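Local coordinates for protein hydrazine synthase subunit alpha (Candidatus Kuenenia stuttgartiensis, PDB 5C2V) that forms part of the hydrazine synthase complex, where it condenses hydroxylamine from the gamma subunit with ammonia to yield hydrazine, at residues D[496-501]-D[708-713]; D[714-719]-D[759-764]. One frame throughout, in Å; residues are numbered along the deposited sequence.

In the fold
Both contacts are buried, and their centres lie about 8 Å apart on the same side of the chain's centre. Interaction 1 joins two loops: 496-501, in the middle domain that binds the pentacoordinated heme, and 708-713, in the cytochrome c region. Interaction 2 stays within the cytochrome c region, pairing the start of helix 717-722 with the end of helix 751-762, nearer the bis-histidine heme. Neither has a direct hydrogen bond between its segments; the first packs a ring and a methyl on a turn, the second packs aliphatic branches and adds a water bridge. Polar bonds from the 708-713 loop to both segments of interaction 2 stitch the two together.

Interaction 1: residues D[496-501]-D[708-713]; sequences SGTAFQ and VNPSAA
The Phe500 ring lies against Pro710 and Ser711, approaching both obliquely, and this apolar packing makes up most of the contact. Its CE1 comes 3.6 Å from Pro710 CB, while its CZ reaches Ser711 CB at 3.7 Å, so the outer end of the ring spans two successive residues. With CG beside the backbone N (chi1 -66°), the ring is carried out to them across the line of the proline. Next to it, the methyl of Thr498 completes the patch, with CG2 3.7 Å from Pro710 CG.

The polar groups work within each segment or beyond both. Thr498 OG1 accepts from Phe500 N at 3.1 Å in an ST turn and also bonds to Gly764 O; it lies in the plane of the Phe500 ring, at its edge. In the other segment, Pro710 and Ser711 are the central residues of a type II beta turn closed by Ala712 N to Asn709 O at 3.0 Å, and Ser711 OG hydrogen-bonds with Thr541 OG1.

With no hydrogen bond between the loops, carbon packing joins the middle domain to the cytochrome c region here, while the ST turn and the beta turn shape the backbones that present these groups.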
loop_
_atom_site.group_PDB
_atom_site.type_symbol
_atom_site.label_atom_id
_atom_site.label_comp_id
_atom_site.label_asym_id
_atom_site.label_seq_id
_atom_site.Cartn_x
_atom_site.Cartn_y
_atom_site.Cartn_z
ATOM N N SER D 496 -9.890 -3.893 -23.946
ATOM C CA SER D 496 -10.606 -4.026 -22.679
ATOM C C SER D 496 -10.598 -2.738 -21.863
ATOM O O SER D 496 -9.660 -1.944 -21.940
ATOM C CB SER D 496 -10.008 -5.160 -21.844
ATOM O OG SER D 496 -8.763 -4.782 -21.284
ATOM N N GLY D 497 -11.650 -2.545 -21.073
ATOM C CA GLY D 497 -11.749 -1.396 -20.194
ATOM C C GLY D 497 -11.022 -1.632 -18.885
ATOM O O GLY D 497 -10.966 -0.751 -18.028
ATOM N N THR D 498 -10.464 -2.828 -18.733
ATOM C CA THR D 498 -9.726 -3.179 -17.526
ATOM C C THR D 498 -8.247 -3.376 -17.839
ATOM O O THR D 498 -7.826 -3.264 -18.991
ATOM C CB THR D 498 -10.278 -4.460 -16.873
ATOM O OG1 THR D 498 -9.816 -5.609 -17.595
ATOM C CG2 THR D 498 -11.799 -4.443 -16.863
ATOM N N ALA D 499 -7.464 -3.675 -16.808
ATOM C CA ALA D 499 -6.032 -3.896 -16.970
ATOM C C ALA D 499 -5.755 -5.301 -17.496
ATOM O O ALA D 499 -4.621 -5.636 -17.839
ATOM C CB ALA D 499 -5.309 -3.667 -15.654
ATOM N N PHE D 500 -6.801 -6.118 -17.554
ATOM C CA PHE D 500 -6.687 -7.483 -18.051
ATOM C C PHE D 500 -6.662 -7.506 -19.573
ATOM O O PHE D 500 -7.594 -7.029 -20.223
ATOM C CB PHE D 500 -7.845 -8.344 -17.537
ATOM C CG PHE D 500 -7.832 -8.561 -16.050
ATOM C CD1 PHE D 500 -8.348 -7.605 -15.192
ATOM C CD2 PHE D 500 -7.314 -9.728 -15.512
ATOM C CE1 PHE D 500 -8.340 -7.804 -13.824
ATOM C CE2 PHE D 500 -7.303 -9.933 -14.145
ATOM C CZ PHE D 500 -7.817 -8.969 -13.300
ATOM N N GLN D 501 -5.598 -8.063 -20.140
ATOM C CA GLN D 501 -5.505 -8.208 -21.587
ATOM C C GLN D 501 -6.279 -9.437 -22.056
ATOM O O GLN D 501 -6.873 -10.154 -21.249
ATOM C CB GLN D 501 -4.046 -8.290 -22.033
ATOM C CG GLN D 501 -3.314 -6.960 -21.976
ATOM C CD GLN D 501 -1.868 -7.068 -22.418
ATOM O OE1 GLN D 501 -1.260 -8.135 -22.333
ATOM N NE2 GLN D 501 -1.314 -5.962 -22.901
ATOM N N VAL D 708 -19.275 -4.075 -11.744
ATOM C CA VAL D 708 -18.365 -5.133 -12.191
ATOM C C VAL D 708 -17.032 -5.170 -11.448
ATOM O O VAL D 708 -16.329 -4.164 -11.355
ATOM C CB VAL D 708 -18.076 -5.011 -13.711
ATOM C CG1 VAL D 708 -16.848 -5.824 -14.099
ATOM C CG2 VAL D 708 -19.285 -5.450 -14.528
ATOM N N ASN D 709 -16.692 -6.345 -10.925
ATOM C CA ASN D 709 -15.372 -6.582 -10.357
ATOM C C ASN D 709 -14.592 -7.565 -11.226
ATOM O O ASN D 709 -14.889 -8.754 -11.241
ATOM C CB ASN D 709 -15.488 -7.111 -8.925
ATOM C CG ASN D 709 -16.066 -6.085 -7.967
ATOM O OD1 ASN D 709 -15.350 -5.520 -7.141
ATOM N ND2 ASN D 709 -17.366 -5.838 -8.076
ATOM N N PRO D 710 -13.591 -7.067 -11.964
ATOM C CA PRO D 710 -12.801 -7.918 -12.860
ATOM C C PRO D 710 -12.099 -9.068 -12.137
ATOM O O PRO D 710 -11.465 -8.874 -11.099
ATOM C CB PRO D 710 -11.789 -6.941 -13.460
ATOM C CG PRO D 710 -12.498 -5.629 -13.429
ATOM C CD PRO D 710 -13.272 -5.641 -12.140
ATOM N N SER D 711 -12.253 -10.261 -12.705
ATOM C CA SER D 711 -11.735 -11.519 -12.168
ATOM C C SER D 711 -12.271 -11.861 -10.778
ATOM O O SER D 711 -11.699 -12.694 -10.076
ATOM C CB SER D 711 -10.203 -11.489 -12.131
ATOM O OG SER D 711 -9.683 -12.659 -11.520
ATOM N N ALA D 712 -13.366 -11.221 -10.382
ATOM C CA ALA D 712 -14.261 -11.792 -9.386
ATOM C C ALA D 712 -15.705 -11.517 -9.791
ATOM O O ALA D 712 -16.172 -10.385 -9.695
ATOM C CB ALA D 712 -13.969 -11.226 -8.004
ATOM N N ALA D 713 -16.433 -12.554 -10.185
ATOM C CA ALA D 713 -17.835 -12.379 -10.535
ATOM C C ALA D 713 -18.660 -12.376 -9.263
ATOM O O ALA D 713 -19.685 -11.706 -9.161
ATOM C CB ALA D 713 -18.299 -13.473 -11.478
#

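Interaction 2: residues D[714-719]-D[759-764]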
loop_
_atom_site.group_PDB
_atom_site.type_symbol
_atom_site.label_atom_id
_atom_site.label_comp_id
_atom_site.label_asym_id
_atom_site.label_seq_id
_atom_site.Cartn_x
_atom_site.Cartn_y
_atom_site.Cartn_z
ATOM N N ILE D 714 -18.176 -13.131 -8.285
ATOM C CA ILE D 714 -18.852 -13.310 -7.013
ATOM C C ILE D 714 -18.883 -12.009 -6.204
ATOM O O ILE D 714 -19.728 -11.834 -5.327
ATOM C CB ILE D 714 -18.166 -14.435 -6.204
ATOM C CG1 ILE D 714 -19.032 -14.886 -5.026
ATOM C CG2 ILE D 714 -16.779 -14.005 -5.758
ATOM C CD1 ILE D 714 -18.417 -16.010 -4.221
ATOM N N ASN D 715 -17.968 -11.093 -6.514
ATOM C CA ASN D 715 -17.918 -9.798 -5.843
ATOM C C ASN D 715 -18.648 -8.698 -6.612
ATOM O O ASN D 715 -18.719 -7.558 -6.156
ATOM C CB ASN D 715 -16.466 -9.374 -5.611
ATOM C CG ASN D 715 -15.785 -10.184 -4.528
ATOM O OD1 ASN D 715 -16.440 -10.745 -3.651
ATOM N ND2 ASN D 715 -14.460 -10.240 -4.579
ATOM N N SER D 716 -19.189 -9.046 -7.775
ATOM C CA SER D 716 -19.795 -8.057 -8.661
ATOM C C SER D 716 -21.274 -7.830 -8.355
ATOM O O SER D 716 -22.052 -8.779 -8.266
ATOM C CB SER D 716 -19.622 -8.484 -10.121
ATOM O OG SER D 716 -18.248 -8.561 -10.464
ATOM N N LEU D 717 -21.647 -6.561 -8.205
ATOM C CA LEU D 717 -23.023 -6.178 -7.901
ATOM C C LEU D 717 -23.990 -6.690 -8.965
ATOM O O LEU D 717 -25.112 -7.094 -8.654
ATOM C CB LEU D 717 -23.134 -4.655 -7.767
ATOM C CG LEU D 717 -24.407 -4.051 -7.162
ATOM C CD1 LEU D 717 -24.078 -2.751 -6.449
ATOM C CD2 LEU D 717 -25.475 -3.808 -8.220
ATOM N N LEU D 718 -23.548 -6.663 -10.219
ATOM C CA LEU D 718 -24.348 -7.162 -11.331
ATOM C C LEU D 718 -24.729 -8.621 -11.115
ATOM O O LEU D 718 -25.885 -9.006 -11.291
ATOM C CB LEU D 718 -23.588 -7.009 -12.649
ATOM C CG LEU D 718 -24.252 -7.604 -13.890
ATOM C CD1 LEU D 718 -25.595 -6.943 -14.129
ATOM C CD2 LEU D 718 -23.351 -7.459 -15.108
ATOM N N VAL D 719 -23.746 -9.426 -10.725
ATOM C CA VAL D 719 -23.967 -10.844 -10.478
ATOM C C VAL D 719 -24.797 -11.044 -9.212
ATOM O O VAL D 719 -25.640 -11.940 -9.145
ATOM C CB VAL D 719 -22.633 -11.602 -10.356
ATOM C CG1 VAL D 719 -22.874 -13.086 -10.160
ATOM C CG2 VAL D 719 -21.783 -11.366 -11.592
ATOM N N GLU D 759 -18.728 -15.869 -16.572
ATOM C CA GLU D 759 -17.466 -16.204 -17.223
ATOM C C GLU D 759 -16.772 -14.961 -17.761
ATOM O O GLU D 759 -15.560 -14.804 -17.607
ATOM C CB GLU D 759 -17.692 -17.200 -18.362
ATOM C CG GLU D 759 -17.883 -18.634 -17.910
ATOM C CD GLU D 759 -18.000 -19.598 -19.074
ATOM O OE1 GLU D 759 -18.594 -19.217 -20.106
ATOM O OE2 GLU D 759 -17.493 -20.733 -18.961
ATOM N N TRP D 760 -17.549 -14.085 -18.392
ATOM C CA TRP D 760 -17.015 -12.843 -18.937
ATOM C C TRP D 760 -16.337 -12.007 -17.857
ATOM O O TRP D 760 -15.227 -11.515 -18.052
ATOM C CB TRP D 760 -18.123 -12.028 -19.608
ATOM C CG TRP D 760 -17.704 -10.632 -19.959
ATOM C CD1 TRP D 760 -16.733 -10.264 -20.845
ATOM C CD2 TRP D 760 -18.250 -9.416 -19.434
ATOM N NE1 TRP D 760 -16.638 -8.894 -20.900
ATOM C CE2 TRP D 760 -17.559 -8.351 -20.044
ATOM C CE3 TRP D 760 -19.254 -9.125 -18.506
ATOM C CZ2 TRP D 760 -17.839 -7.016 -19.756
ATOM C CZ3 TRP D 760 -19.532 -7.801 -18.223
ATOM C CH2 TRP D 760 -18.828 -6.763 -18.845
ATOM N N ILE D 761 -17.003 -11.861 -16.716
ATOM C CA ILE D 761 -16.448 -11.078 -15.617
ATOM C C ILE D 761 -15.216 -11.747 -15.006
ATOM O O ILE D 761 -14.211 -11.087 -14.738
ATOM C CB ILE D 761 -17.497 -10.835 -14.518
ATOM C CG1 ILE D 761 -18.682 -10.053 -15.085
ATOM C CG2 ILE D 761 -16.886 -10.086 -13.350
ATOM C CD1 ILE D 761 -19.706 -9.658 -14.049
ATOM N N ASP D 762 -15.292 -13.059 -14.799
ATOM C CA ASP D 762 -14.174 -13.810 -14.229
ATOM C C ASP D 762 -12.943 -13.784 -15.134
ATOM O O ASP D 762 -11.812 -13.890 -14.658
ATOM C CB ASP D 762 -14.587 -15.257 -13.955
ATOM C CG ASP D 762 -15.032 -15.475 -12.523
ATOM O OD1 ASP D 762 -15.224 -14.475 -11.799
ATOM O OD2 ASP D 762 -15.193 -16.646 -12.123
ATOM N N LEU D 763 -13.169 -13.642 -16.437
ATOM C CA LEU D 763 -12.081 -13.569 -17.409
ATOM C C LEU D 763 -11.383 -12.211 -17.401
ATOM O O LEU D 763 -10.371 -12.024 -18.075
ATOM C CB LEU D 763 -12.598 -13.868 -18.817
ATOM C CG LEU D 763 -12.784 -15.335 -19.210
ATOM C CD1 LEU D 763 -13.507 -15.431 -20.540
ATOM C CD2 LEU D 763 -11.440 -16.043 -19.280
ATOM N N GLY D 764 -11.918 -11.268 -16.633
ATOM C CA GLY D 764 -11.378 -9.921 -16.604
ATOM C C GLY D 764 -12.252 -8.892 -17.297
ATOM O O GLY D 764 -11.865 -7.729 -17.415
HETATM O O HOH W 1 -16.120 -15.185 -8.826
#
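Ile761 reaches from helix 751-762 toward the loop and first helical turn of 714-719, and it carries nearly all of the direct contact. At CB its side chain divides. The CG2 branch, anti to the backbone N, meets Ser716 OG at 3.5 Å. The other branch runs through CG1 in an extended chain (chi2 -175°) to CD1, the tip, which lies 3.6 Å from Val719 CG2; the two side chains run alongside each other, pointing opposite ways. Ser716 CB is 4.1 Å from the same methyl, and Leu718 CD2 stands a looser 4.4 Å from it.

The hydroxyl of Ser716 has its polar partners in the preceding 708-713 loop, at Asn709 N and Ala712 O. Although Ser716 occupies the N-cap position of helix 717-722, its side chain makes no capping bond.

A water adds a polar bridge beside this apolar core, accepting from Ile714 N at 3.0 Å and donating to Asp762 OD1 at 3.2 Å. That same carboxylate oxygen takes Ala713 N, while OD2 forms a salt bridge with Arg463, which would be expected to stabilise the charge in this buried place.

Gly764 is the first to leave helical backbone angles; its positive phi gives a Schellman motif, with Gly764 N to Ile761 O one of its two bonds. Leu718 also touches heme c and Leu692 of helix 687-692, and Trp760 packs on Tyr689 of that helix; Leu763 packs on Ile465 of strand 461-467 and Glu759, its carboxylate paired with Arg642, touches Arg463 there, leaving helix 751-762 between the cytochrome c helices and the middle-domain sheet.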